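Long-range contacts in ACYL carrier protein ACPA (Mycobacterium tuberculosis, PDB 2CGQ), which is a putative acyl carrier protein, probably carrying acyl groups as thioesters on a phosphopantetheine arm: residues A[32-37]-A[67-72]; A[49-54]-A[83-88]; A[73-78]-A[93-98]; A[37-42]-A[59-64]. One frame throughout, in Å; residues are numbered along the deposited sequence.

Interaction 1 (A[32-37]-A[67-72])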
loop_
_atom_site.group_PDB
_atom_site.type_symbol
_atom_site.label_atom_id
_atom_site.label_comp_id
_atom_site.label_asym_id
_atom_site.label_seq_id
_atom_site.Cartn_x
_atom_site.Cartn_y
_atom_site.Cartn_z
ATOM N N ASN A 32 -6.334 1.981 -2.548
ATOM C CA ASN A 32 -6.780 2.994 -1.583
ATOM C C ASN A 32 -7.722 2.404 -0.575
ATOM O O ASN A 32 -7.591 2.662 0.625
ATOM C CB ASN A 32 -7.466 4.173 -2.270
ATOM C CG ASN A 32 -6.547 4.951 -3.154
ATOM O OD1 ASN A 32 -5.297 4.841 -3.072
ATOM N ND2 ASN A 32 -7.146 5.789 -4.002
ATOM N N ALA A 33 -8.676 1.603 -1.045
ATOM C CA ALA A 33 -9.639 0.938 -0.134
ATOM C C ALA A 33 -8.906 0.047 0.884
ATOM O O ALA A 33 -9.280 0.054 2.056
ATOM C CB ALA A 33 -10.629 0.125 -0.923
ATOM N N THR A 34 -7.883 -0.693 0.439
ATOM C CA THR A 34 -7.115 -1.579 1.336
ATOM C C THR A 34 -6.362 -0.734 2.365
ATOM O O THR A 34 -6.327 -1.037 3.582
ATOM C CB THR A 34 -6.176 -2.469 0.488
ATOM O OG1 THR A 34 -7.029 -3.351 -0.316
ATOM C CG2 THR A 34 -5.203 -3.285 1.367
ATOM N N ILE A 35 -5.718 0.324 1.879
ATOM C CA ILE A 35 -5.069 1.279 2.779
ATOM C C ILE A 35 -6.050 1.824 3.831
ATOM O O ILE A 35 -5.779 1.849 5.022
ATOM C CB ILE A 35 -4.417 2.422 1.975
ATOM C CG1 ILE A 35 -3.172 1.877 1.251
ATOM C CG2 ILE A 35 -4.088 3.559 2.921
ATOM C CD1 ILE A 35 -2.499 2.900 0.218
ATOM N N GLN A 36 -7.214 2.264 3.374
ATOM C CA GLN A 36 -8.239 2.728 4.303
ATOM C C GLN A 36 -8.718 1.671 5.284
ATOM O O GLN A 36 -8.962 1.991 6.455
ATOM C CB GLN A 36 -9.407 3.317 3.531
ATOM C CG GLN A 36 -9.060 4.622 2.808
ATOM C CD GLN A 36 -10.165 5.082 1.902
ATOM O OE1 GLN A 36 -10.874 4.247 1.333
ATOM N NE2 GLN A 36 -10.346 6.417 1.770
ATOM N N ARG A 37 -8.888 0.432 4.819
ATOM C CA ARG A 37 -9.346 -0.646 5.689
ATOM C C ARG A 37 -8.307 -0.860 6.817
ATOM O O ARG A 37 -8.645 -0.906 7.999
ATOM C CB ARG A 37 -9.518 -1.905 4.837
ATOM C CG ARG A 37 -10.571 -2.884 5.139
ATOM C CD ARG A 37 -10.162 -4.299 4.660
ATOM N NE ARG A 37 -8.852 -4.642 5.261
ATOM C CZ ARG A 37 -8.667 -5.198 6.469
ATOM N NH1 ARG A 37 -9.683 -5.533 7.203
ATOM N NH2 ARG A 37 -7.427 -5.329 6.956
ATOM N N THR A 67 1.155 -7.844 2.681
ATOM C CA THR A 67 0.565 -9.157 2.667
ATOM C C THR A 67 -0.905 -9.114 2.166
ATOM O O THR A 67 -1.337 -9.986 1.375
ATOM C CB THR A 67 0.741 -9.852 4.025
ATOM O OG1 THR A 67 0.086 -9.113 5.075
ATOM C CG2 THR A 67 2.226 -10.064 4.362
ATOM N N GLU A 68 -1.699 -8.130 2.645
ATOM C CA GLU A 68 -3.057 -7.947 2.098
ATOM C C GLU A 68 -3.065 -7.796 0.568
ATOM O O GLU A 68 -3.934 -8.359 -0.110
ATOM C CB GLU A 68 -3.810 -6.797 2.790
ATOM C CG GLU A 68 -5.316 -6.780 2.507
ATOM C CD GLU A 68 -6.183 -6.103 3.586
ATOM O OE1 GLU A 68 -7.314 -5.663 3.252
ATOM O OE2 GLU A 68 -5.741 -6.040 4.758
ATOM N N LEU A 69 -2.184 -6.967 0.024
ATOM C CA LEU A 69 -2.100 -6.781 -1.406
ATOM C C LEU A 69 -1.629 -8.027 -2.133
ATOM O O LEU A 69 -2.203 -8.409 -3.175
ATOM C CB LEU A 69 -1.161 -5.626 -1.738
ATOM C CG LEU A 69 -1.649 -4.235 -1.296
ATOM C CD1 LEU A 69 -0.539 -3.246 -1.581
ATOM C CD2 LEU A 69 -2.880 -3.873 -1.972
ATOM N N GLU A 70 -0.653 -8.733 -1.546
ATOM C CA GLU A 70 -0.273 -10.028 -2.150
ATOM C C GLU A 70 -1.463 -10.991 -2.236
ATOM O O GLU A 70 -1.718 -11.637 -3.267
ATOM C CB GLU A 70 0.845 -10.691 -1.312
ATOM C CG GLU A 70 2.196 -9.947 -1.425
ATOM C CD GLU A 70 3.349 -10.688 -0.718
ATOM O OE1 GLU A 70 3.090 -11.302 0.362
ATOM O OE2 GLU A 70 4.518 -10.634 -1.216
ATOM N N ASP A 71 -2.245 -11.053 -1.169
ATOM C CA ASP A 71 -3.407 -11.920 -1.190
ATOM C C ASP A 71 -4.526 -11.392 -2.103
ATOM O O ASP A 71 -5.232 -12.178 -2.738
ATOM C CB ASP A 71 -3.961 -12.095 0.233
ATOM C CG ASP A 71 -3.141 -13.089 1.076
ATOM O OD1 ASP A 71 -2.554 -14.020 0.471
ATOM O OD2 ASP A 71 -3.128 -12.958 2.330
ATOM N N GLU A 72 -4.749 -10.080 -2.072
ATOM C CA GLU A 72 -5.847 -9.447 -2.831
ATOM C C GLU A 72 -5.639 -9.580 -4.313
ATOM O O GLU A 72 -6.568 -9.843 -5.069
ATOM C CB GLU A 72 -5.981 -7.972 -2.468
ATOM C CG GLU A 72 -7.108 -7.257 -3.208
ATOM C CD GLU A 72 -7.344 -5.843 -2.699
ATOM O OE1 GLU A 72 -8.373 -5.240 -3.111
ATOM O OE2 GLU A 72 -6.485 -5.344 -1.906
HETATM O O HOH W 1 -9.601 -3.205 -2.171
HETATM O O HOH W 2 -8.149 -5.357 0.932
#
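T34 of helix 27-39 faces E68, L69 and E72 of helix 59-73, and the path of its short side chain shows how one residue can serve an apolar and a polar neighbourhood at once. T34 CB merely packs, 3.8 Å from E72 OE2. Chi1 of -66° then sends the two branches different ways. T34 CG2 turns inward, 3.7 Å from E68 CG and 4.1 Å from L69 CD2, where L69 leads on to the core against V91 and V95. T34 OG1 bonds to E72 OE2 at 2.6 Å, meeting it on the syn side and 18° out of the carboxylate plane; A30 O of its own helix is a second acceptor competing for the same proton. One water donates to T34 OG1 and E72 OE1, another to T34 OG1 and E68 OE1. One turn along, R37 forms a salt bridge with E68, tentative because E68 has two conformers: R37 NE lies 2.7 Å from E68 OE1 and R37 NH2 2.9 Å from E68 OE2. Both bonds are weak in angle, the planes 45° apart. Between helices closer to antiparallel than parallel, such chemistry implies a seam greasy inside and polar outside, the arginine probably easing its glutamate's charge.

Interaction 2 (A[49-54]-A[83-88])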
loop_
_atom_site.group_PDB
_atom_site.type_symbol
_atom_site.label_atom_id
_atom_site.label_comp_id
_atom_site.label_asym_id
_atom_site.label_seq_id
_atom_site.Cartn_x
_atom_site.Cartn_y
_atom_site.Cartn_z
ATOM N N GLN A 49 1.306 10.869 -0.730
ATOM C CA GLN A 49 1.321 10.651 0.729
ATOM C C GLN A 49 2.388 9.678 1.149
ATOM O O GLN A 49 2.495 8.562 0.602
ATOM C CB GLN A 49 -0.046 10.206 1.261
ATOM C CG GLN A 49 -1.074 11.308 1.204
ATOM C CD GLN A 49 -2.511 10.800 1.470
ATOM O OE1 GLN A 49 -2.869 9.705 1.071
ATOM N NE2 GLN A 49 -3.316 11.622 2.102
ATOM N N VAL A 50 3.195 10.136 2.104
ATOM C CA VAL A 50 4.205 9.323 2.764
ATOM C C VAL A 50 3.520 8.379 3.751
ATOM O O VAL A 50 2.808 8.840 4.643
ATOM C CB VAL A 50 5.267 10.205 3.437
ATOM C CG1 VAL A 50 6.329 9.380 4.015
ATOM C CG2 VAL A 50 5.902 11.153 2.412
ATOM N N LEU A 51 3.731 7.075 3.606
ATOM C CA LEU A 51 2.948 6.070 4.369
ATOM C C LEU A 51 3.086 6.276 5.863
ATOM O O LEU A 51 2.096 6.376 6.598
ATOM C CB LEU A 51 3.340 4.638 4.002
ATOM C CG LEU A 51 3.028 4.230 2.568
ATOM C CD1 LEU A 51 3.427 2.761 2.434
ATOM C CD2 LEU A 51 1.594 4.382 2.197
ATOM N N VAL A 52 4.310 6.440 6.289
ATOM C CA VAL A 52 4.584 6.720 7.706
ATOM C C VAL A 52 4.216 8.151 8.085
ATOM O O VAL A 52 3.327 8.334 8.905
ATOM C CB VAL A 52 6.047 6.452 8.084
ATOM C CG1 VAL A 52 6.258 6.770 9.565
ATOM C CG2 VAL A 52 6.400 5.004 7.830
ATOM N N ASP A 53 4.879 9.149 7.492
ATOM C CA ASP A 53 4.774 10.534 7.971
ATOM C C ASP A 53 3.392 11.129 7.813
ATOM O O ASP A 53 2.929 11.890 8.680
ATOM C CB ASP A 53 5.730 11.473 7.260
ATOM C CG ASP A 53 7.177 11.008 7.259
ATOM O OD1 ASP A 53 7.473 9.826 7.596
ATOM O OD2 ASP A 53 8.013 11.838 6.783
ATOM N N ASP A 54 2.723 10.805 6.709
ATOM C CA ASP A 54 1.397 11.355 6.410
ATOM C C ASP A 54 0.214 10.521 6.879
ATOM O O ASP A 54 -0.765 11.079 7.364
ATOM C CB ASP A 54 1.253 11.653 4.907
ATOM C CG ASP A 54 2.203 12.757 4.431
ATOM O OD1 ASP A 54 2.423 13.745 5.176
ATOM O OD2 ASP A 54 2.715 12.679 3.298
ATOM N N GLN A 83 10.664 -2.996 1.485
ATOM C CA GLN A 83 11.587 -2.093 2.220
ATOM C C GLN A 83 11.578 -0.676 1.665
ATOM O O GLN A 83 11.568 0.321 2.420
ATOM C CB GLN A 83 13.083 -2.578 2.142
ATOM C CG GLN A 83 13.676 -3.445 3.275
ATOM C CD GLN A 83 15.246 -3.543 3.243
ATOM O OE1 GLN A 83 15.856 -4.086 2.279
ATOM N NE2 GLN A 83 15.920 -2.967 4.306
ATOM N N ASN A 84 11.662 -0.605 0.351
ATOM C CA ASN A 84 11.882 0.623 -0.382
ATOM C C ASN A 84 10.600 1.421 -0.622
ATOM O O ASN A 84 10.687 2.518 -1.105
ATOM C CB ASN A 84 12.525 0.318 -1.735
ATOM C CG ASN A 84 13.973 -0.098 -1.617
ATOM O OD1 ASN A 84 14.613 0.189 -0.612
ATOM N ND2 ASN A 84 14.503 -0.787 -2.642
ATOM N N ILE A 85 9.420 0.872 -0.317
ATOM C CA ILE A 85 8.161 1.596 -0.494
ATOM C C ILE A 85 8.055 2.714 0.535
ATOM O O ILE A 85 8.121 2.456 1.754
ATOM C CB ILE A 85 6.964 0.653 -0.391
ATOM C CG1 ILE A 85 6.868 -0.158 -1.664
ATOM C CG2 ILE A 85 5.681 1.445 -0.102
ATOM C CD1 ILE A 85 5.903 -1.255 -1.571
ATOM N N LYS A 86 7.882 3.946 0.056
ATOM C CA LYS A 86 7.804 5.083 0.949
ATOM C C LYS A 86 6.461 5.825 0.841
ATOM O O LYS A 86 5.953 6.299 1.844
ATOM C CB LYS A 86 8.902 6.086 0.665
ATOM C CG LYS A 86 10.314 5.601 0.924
ATOM C CD LYS A 86 10.513 5.250 2.356
ATOM C CE LYS A 86 11.988 5.432 2.696
ATOM N NZ LYS A 86 12.821 4.537 1.853
ATOM N N THR A 87 5.979 5.996 -0.393
ATOM C CA THR A 87 4.738 6.690 -0.658
ATOM C C THR A 87 3.640 5.786 -1.157
ATOM O O THR A 87 3.904 4.696 -1.658
ATOM C CB THR A 87 4.944 7.801 -1.691
ATOM O OG1 THR A 87 5.354 7.244 -2.936
ATOM C CG2 THR A 87 5.999 8.772 -1.214
ATOM N N VAL A 88 2.425 6.306 -1.121
ATOM C CA VAL A 88 1.287 5.629 -1.747
ATOM C C VAL A 88 1.626 5.307 -3.228
ATOM O O VAL A 88 1.346 4.201 -3.704
ATOM C CB VAL A 88 0.027 6.471 -1.634
ATOM C CG1 VAL A 88 -1.107 5.924 -2.553
ATOM C CG2 VAL A 88 -0.456 6.582 -0.159
HETATM O O HOH W 3 6.703 5.860 4.487
#
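The backbones of V50 and T87 pair across a single antiparallel beta bridge, as a non-hydrogen-bonded pair, in a chain otherwise built of helices; the bridge ties the long loop before helix 59-73 to the short link between helices 79-84 and 88-96. On that link, I85 comes first. Its CG2 meets L51 CD1 at 3.6 Å, the two side chains passing at a slant, while I66 and V91 extend the apolar patch. K86 contributes backbone: its carbonyl oxygen accepts from L51 N at 2.9 Å, a nearly straight bond (173°) in the carbonyl plane. The same oxygen takes a second bond from a water that also accepts from V52 N, so the first turn after the bridge is held through solvent as well. T87 follows. Its CA approaches Q49 O at 3.2 Å in a CA-H...O contact. Chi1 of 63° sets OG1 between backbone N and carbonyl carbon, from where it caps helix 88-96; D90 OD2 bonds back to T87 N, consistent with a capping box. V88 begins that helix, and its N donates to Q49 O at 2.8 Å, closing the second bond of the bridge. On the first segment, D54 OD2 accepts from V50 N, a bond made within the segment itself. L51 reaches inward toward L62 and L65, crossing V88 at about a right angle, with L51 CD2 3.8 Å from V88 CG2.

Interaction 3 (A[73-78]-A[93-98])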
loop_
_atom_site.group_PDB
_atom_site.type_symbol
_atom_site.label_atom_id
_atom_site.label_comp_id
_atom_site.label_asym_id
_atom_site.label_seq_id
_atom_site.Cartn_x
_atom_site.Cartn_y
_atom_site.Cartn_z
ATOM N N PHE A 73 -4.415 -9.373 -4.738
ATOM C CA PHE A 73 -4.085 -9.329 -6.158
ATOM C C PHE A 73 -3.437 -10.607 -6.645
ATOM O O PHE A 73 -3.234 -10.736 -7.851
ATOM C CB PHE A 73 -3.220 -8.121 -6.488
ATOM C CG PHE A 73 -3.961 -6.828 -6.443
ATOM C CD1 PHE A 73 -4.716 -6.403 -7.530
ATOM C CD2 PHE A 73 -3.893 -6.032 -5.335
ATOM C CE1 PHE A 73 -5.399 -5.142 -7.491
ATOM C CE2 PHE A 73 -4.580 -4.835 -5.233
ATOM C CZ PHE A 73 -5.356 -4.368 -6.315
ATOM N N ASP A 74 -3.210 -11.568 -5.753
ATOM C CA ASP A 74 -2.474 -12.804 -6.066
ATOM C C ASP A 74 -1.132 -12.472 -6.717
ATOM O O ASP A 74 -0.765 -12.988 -7.815
ATOM C CB ASP A 74 -3.283 -13.809 -6.913
ATOM C CG ASP A 74 -2.738 -15.286 -6.769
ATOM O OD1 ASP A 74 -3.090 -16.136 -7.651
ATOM O OD2 ASP A 74 -1.956 -15.557 -5.767
ATOM N N ILE A 75 -0.390 -11.619 -6.023
ATOM C CA ILE A 75 0.938 -11.228 -6.454
ATOM C C ILE A 75 1.929 -11.506 -5.330
ATOM O O ILE A 75 1.568 -11.972 -4.243
ATOM C CB ILE A 75 0.968 -9.740 -6.900
ATOM C CG1 ILE A 75 0.692 -8.806 -5.744
ATOM C CG2 ILE A 75 -0.076 -9.491 -8.036
ATOM C CD1 ILE A 75 0.796 -7.379 -6.065
ATOM N N ALA A 76 3.192 -11.229 -5.630
ATOM C CA ALA A 76 4.290 -11.309 -4.665
ATOM C C ALA A 76 5.128 -10.076 -4.796
ATOM O O ALA A 76 5.427 -9.635 -5.902
ATOM C CB ALA A 76 5.112 -12.571 -4.917
ATOM N N ILE A 77 5.528 -9.522 -3.657
ATOM C CA ILE A 77 6.367 -8.355 -3.592
ATOM C C ILE A 77 7.622 -8.760 -2.809
ATOM O O ILE A 77 7.527 -9.384 -1.763
ATOM C CB ILE A 77 5.651 -7.158 -2.896
ATOM C CG1 ILE A 77 4.411 -6.761 -3.711
ATOM C CG2 ILE A 77 6.589 -5.962 -2.771
ATOM C CD1 ILE A 77 3.499 -5.841 -3.005
ATOM N N SER A 78 8.794 -8.432 -3.357
ATOM C CA SER A 78 10.034 -8.865 -2.755
ATOM C C SER A 78 10.200 -8.109 -1.444
ATOM O O SER A 78 9.652 -7.012 -1.274
ATOM C CB SER A 78 11.218 -8.636 -3.676
ATOM O OG SER A 78 11.495 -7.258 -3.863
ATOM N N THR A 93 2.848 1.464 -7.948
ATOM C CA THR A 93 3.724 0.981 -9.028
ATOM C C THR A 93 4.185 -0.441 -8.676
ATOM O O THR A 93 4.440 -1.240 -9.587
ATOM C CB THR A 93 4.877 1.972 -9.309
ATOM O OG1 THR A 93 5.572 2.179 -8.109
ATOM C CG2 THR A 93 4.339 3.254 -9.686
ATOM N N SER A 94 4.214 -0.788 -7.394
ATOM C CA SER A 94 4.580 -2.174 -6.979
ATOM C C SER A 94 3.519 -3.174 -7.422
ATOM O O SER A 94 3.865 -4.311 -7.817
ATOM C CB SER A 94 4.811 -2.312 -5.478
ATOM O OG SER A 94 6.103 -1.920 -5.081
ATOM N N VAL A 95 2.244 -2.779 -7.356
ATOM C CA VAL A 95 1.173 -3.610 -7.856
ATOM C C VAL A 95 1.066 -3.511 -9.385
ATOM O O VAL A 95 0.822 -4.519 -10.050
ATOM C CB VAL A 95 -0.146 -3.221 -7.195
ATOM C CG1 VAL A 95 -1.317 -4.009 -7.749
ATOM C CG2 VAL A 95 -0.006 -3.377 -5.667
ATOM N N ALA A 96 1.198 -2.303 -9.934
ATOM C CA ALA A 96 1.077 -2.105 -11.409
ATOM C C ALA A 96 1.968 -2.993 -12.250
ATOM O O ALA A 96 1.620 -3.301 -13.408
ATOM C CB ALA A 96 1.333 -0.677 -11.765
ATOM N N VAL A 97 3.125 -3.371 -11.730
ATOM C CA VAL A 97 4.047 -4.218 -12.487
ATOM C C VAL A 97 3.443 -5.579 -12.798
ATOM O O VAL A 97 3.832 -6.211 -13.766
ATOM C CB VAL A 97 5.468 -4.366 -11.807
ATOM C CG1 VAL A 97 6.148 -2.974 -11.636
ATOM C CG2 VAL A 97 5.417 -5.139 -10.563
ATOM N N TRP A 98 2.459 -6.001 -12.012
ATOM C CA TRP A 98 1.803 -7.286 -12.236
ATOM C C TRP A 98 0.644 -7.206 -13.243
ATOM O O TRP A 98 0.117 -8.234 -13.631
ATOM C CB TRP A 98 1.314 -7.866 -10.900
ATOM C CG TRP A 98 2.479 -8.356 -10.049
ATOM C CD1 TRP A 98 3.296 -7.606 -9.245
ATOM C CD2 TRP A 98 2.959 -9.706 -9.957
ATOM N NE1 TRP A 98 4.270 -8.421 -8.635
ATOM C CE2 TRP A 98 4.061 -9.711 -9.060
ATOM C CE3 TRP A 98 2.532 -10.917 -10.500
ATOM C CZ2 TRP A 98 4.739 -10.876 -8.710
ATOM C CZ3 TRP A 98 3.223 -12.074 -10.163
ATOM C CH2 TRP A 98 4.324 -12.040 -9.256
HETATM O O HOH W 4 6.976 -7.890 -7.558
#
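I75 lies on the indole of W98 and sets the centre of this contact. Its CB stands 3.6 Å from the centroid of the five-membered ring, 9° off the normal, a CH-pi contact over the face, and its CG2 comes to 3.4 Å from W98 CG. On the same face the backbone continues the cover, with A76 N above the rim of the ring system. A76 O approaches obliquely, 3.1 Å from W98 CZ2. A water completes this polar corner, donating to A76 O at 2.9 Å and accepting from W98 NE1 at 3.0 Å. A second CH-pi pair lies deeper: V95 CG1 sits 3.9 Å from the centroid of the F73 ring, almost squarely above it. Between the two pairs runs I75 CD1, 4.1 Å from V95 CG2. The torsions account for this double reach. With chi1 at 65°, I75 CG1 occupies the crowded position between backbone N and carbonyl carbon and carries CD1 inward, which leaves CG2 to the indole.

Outside this first shell, D74 takes positive phi and turns the chain away from helix 59-73. E70 then holds the departing segment, E70 OE2 bonding to I77 N, and S78 OG caps D81 N as helix 79-84 begins. S94 O lies at the edge of the W98 ring, in its plane. The contact thus joins the linker after helix 59-73 to the end of helix 88-96, while F73 and V95 both pack on I31 of helix 27-39.

Interaction 4 (A[37-42]-A[59-64])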
loop_
_atom_site.group_PDB
_atom_site.type_symbol
_atom_site.label_atom_id
_atom_site.label_comp_id
_atom_site.label_asym_id
_atom_site.label_seq_id
_atom_site.Cartn_x
_atom_site.Cartn_y
_atom_site.Cartn_z
ATOM N N ARG A 37 -8.888 0.432 4.819
ATOM C CA ARG A 37 -9.346 -0.646 5.689
ATOM C C ARG A 37 -8.307 -0.860 6.817
ATOM O O ARG A 37 -8.645 -0.906 7.999
ATOM C CB ARG A 37 -9.518 -1.905 4.837
ATOM C CG ARG A 37 -10.571 -2.884 5.139
ATOM C CD ARG A 37 -10.162 -4.299 4.660
ATOM N NE ARG A 37 -8.852 -4.642 5.261
ATOM C CZ ARG A 37 -8.667 -5.198 6.469
ATOM N NH1 ARG A 37 -9.683 -5.533 7.203
ATOM N NH2 ARG A 37 -7.427 -5.329 6.956
ATOM N N ILE A 38 -7.037 -0.967 6.437
ATOM C CA ILE A 38 -5.944 -1.171 7.409
ATOM C C ILE A 38 -5.804 -0.046 8.408
ATOM O O ILE A 38 -5.644 -0.297 9.617
ATOM C CB ILE A 38 -4.578 -1.425 6.692
ATOM C CG1 ILE A 38 -4.644 -2.765 5.987
ATOM C CG2 ILE A 38 -3.362 -1.361 7.671
ATOM C CD1 ILE A 38 -3.531 -2.921 4.944
ATOM N N LEU A 39 -5.912 1.184 7.966
ATOM C CA LEU A 39 -5.772 2.314 8.863
ATOM C C LEU A 39 -7.105 2.689 9.553
ATOM O O LEU A 39 -7.111 3.550 10.448
ATOM C CB LEU A 39 -5.298 3.535 8.136
ATOM C CG LEU A 39 -3.973 3.508 7.384
ATOM C CD1 LEU A 39 -3.882 4.749 6.576
ATOM C CD2 LEU A 39 -2.849 3.415 8.377
ATOM N N ARG A 40 -8.224 2.073 9.146
ATOM C CA ARG A 40 -9.531 2.480 9.676
ATOM C C ARG A 40 -9.799 3.984 9.525
ATOM O O ARG A 40 -10.204 4.674 10.481
ATOM C CB ARG A 40 -9.618 2.074 11.141
ATOM C CG ARG A 40 -9.574 0.605 11.278
ATOM C CD ARG A 40 -9.581 0.235 12.689
ATOM N NE ARG A 40 -9.030 -1.101 12.774
ATOM C CZ ARG A 40 -9.481 -2.035 13.569
ATOM N NH1 ARG A 40 -8.905 -3.215 13.548
ATOM N NH2 ARG A 40 -10.513 -1.804 14.383
ATOM N N THR A 41 -9.632 4.487 8.322
ATOM C CA THR A 41 -9.889 5.904 8.035
ATOM C C THR A 41 -10.705 6.040 6.766
ATOM O O THR A 41 -10.742 5.122 5.958
ATOM C CB THR A 41 -8.579 6.673 7.909
ATOM O OG1 THR A 41 -8.852 8.051 7.676
ATOM C CG2 THR A 41 -7.749 6.168 6.744
ATOM N N ASP A 42 -11.396 7.160 6.627
ATOM C CA ASP A 42 -12.102 7.495 5.384
ATOM C C ASP A 42 -11.421 8.658 4.692
ATOM O O ASP A 42 -11.939 9.193 3.690
ATOM C CB ASP A 42 -13.564 7.848 5.656
ATOM C CG ASP A 42 -13.718 8.976 6.681
ATOM O OD1 ASP A 42 -14.881 9.326 7.045
ATOM O OD2 ASP A 42 -12.677 9.482 7.168
ATOM N N SER A 59 5.289 -0.370 11.493
ATOM C CA SER A 59 5.801 -1.583 10.892
ATOM C C SER A 59 4.737 -2.675 10.750
ATOM O O SER A 59 4.701 -3.347 9.736
ATOM C CB SER A 59 6.997 -2.114 11.649
ATOM O OG SER A 59 6.620 -2.401 12.964
ATOM N N LEU A 60 3.878 -2.824 11.755
ATOM C CA LEU A 60 2.799 -3.826 11.674
ATOM C C LEU A 60 1.899 -3.440 10.479
ATOM O O LEU A 60 1.544 -4.282 9.714
ATOM C CB LEU A 60 1.980 -3.830 12.949
ATOM C CG LEU A 60 0.659 -4.620 12.927
ATOM C CD1 LEU A 60 0.915 -5.967 12.451
ATOM C CD2 LEU A 60 0.015 -4.605 14.275
ATOM N N LYS A 61 1.471 -2.182 10.358
ATOM C CA LYS A 61 0.483 -1.859 9.342
ATOM C C LYS A 61 1.103 -1.954 7.953
ATOM O O LYS A 61 0.429 -2.266 6.970
ATOM C CB LYS A 61 -0.171 -0.483 9.587
ATOM C CG LYS A 61 -1.077 -0.478 10.877
ATOM C CD LYS A 61 -1.623 0.940 11.190
ATOM C CE LYS A 61 -2.013 0.988 12.638
ATOM N NZ LYS A 61 -2.958 2.082 13.115
ATOM N N LEU A 62 2.396 -1.692 7.852
ATOM C CA LEU A 62 3.058 -1.875 6.554
ATOM C C LEU A 62 3.118 -3.352 6.177
ATOM O O LEU A 62 2.978 -3.683 5.008
ATOM C CB LEU A 62 4.465 -1.341 6.573
ATOM C CG LEU A 62 4.512 0.175 6.658
ATOM C CD1 LEU A 62 5.921 0.631 7.086
ATOM C CD2 LEU A 62 4.016 0.802 5.393
ATOM N N PHE A 63 3.371 -4.231 7.160
ATOM C CA PHE A 63 3.346 -5.665 6.918
ATOM C C PHE A 63 1.966 -6.097 6.462
ATOM O O PHE A 63 1.807 -6.901 5.566
ATOM C CB PHE A 63 3.745 -6.429 8.198
ATOM C CG PHE A 63 3.694 -7.905 8.063
ATOM C CD1 PHE A 63 4.733 -8.597 7.429
ATOM C CD2 PHE A 63 2.587 -8.620 8.489
ATOM C CE1 PHE A 63 4.699 -9.964 7.308
ATOM C CE2 PHE A 63 2.532 -10.018 8.317
ATOM C CZ PHE A 63 3.599 -10.675 7.738
ATOM N N GLN A 64 0.926 -5.574 7.132
ATOM C CA GLN A 64 -0.440 -5.851 6.719
ATOM C C GLN A 64 -0.655 -5.400 5.294
ATOM O O GLN A 64 -1.282 -6.100 4.514
ATOM C CB GLN A 64 -1.444 -5.151 7.614
ATOM C CG GLN A 64 -1.675 -5.718 8.962
ATOM C CD GLN A 64 -2.854 -5.019 9.621
ATOM O OE1 GLN A 64 -2.679 -4.015 10.238
ATOM N NE2 GLN A 64 -4.058 -5.575 9.459
HETATM O O HOH W 5 -5.671 0.999 12.138
#
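I38 packs against K61 and Q64, and van der Waals contacts of this one side chain form most of the meeting between the end of helix 27-39 and the start of helix 59-73. Set anti to the backbone N, I38 CG2 rests on the K61 methylene and against the amide oxygen of Q64, 3.8 Å from both K61 CB and Q64 OE1. The other branch reaches across to the backbone of helix 59-73, I38 CD1 lying 3.8 Å from Q64 C. L39 adds a flank: its CD2 meets K61 CD at 3.9 Å. Here the lysine works as a hydrocarbon rod, its extended methylene chain crossing the tip of L39 at about a right angle.

Polar links are sparse and indirect. K61 NZ donates to a water at 3.1 Å, and that water donates to I38 O, joining the ammonium to a carbonyl in the last turn of the helix. R37 NH2 and Q64 NE2, both donors, stand 4.2 Å apart near the guanidinium plane; the arginine is engaged by E68.

Backbone bonds finish the helix. R40, with positive phi, is the C-prime residue of a Schellman motif, T41 N returning to Q36 O and R40 N to R37 O. At the start of helix 59-73, D58 OD1 accepts from K61 N, and D58-S59-L60 matches the DSL signature of acyl carrier proteins, in which the serine carries phosphopantetheine; S59 is therefore probably the attachment site, at the head of the second long helix of the four-helix fold.

How the interactions relate
From the N terminus, helix 27-39 supplies the first partner of interactions 1 and 4. Interaction 4 closes the shorter loop, around residues 43-58, and lies within the wider one closed by interaction 1; they share R37, and together they pair the first two long helices. Interaction 2 starts inside that loop and ends beyond helix 59-73, so it crosses both. It touches interaction 4 through L51 and L62, and interaction 1 through I35 and V88. Interaction 3 opens after interactions 1 and 4 have closed, in series with them, but crosses interaction 2. Interactions 3 and 4 do not touch and lie on opposite sides of the chain's centre.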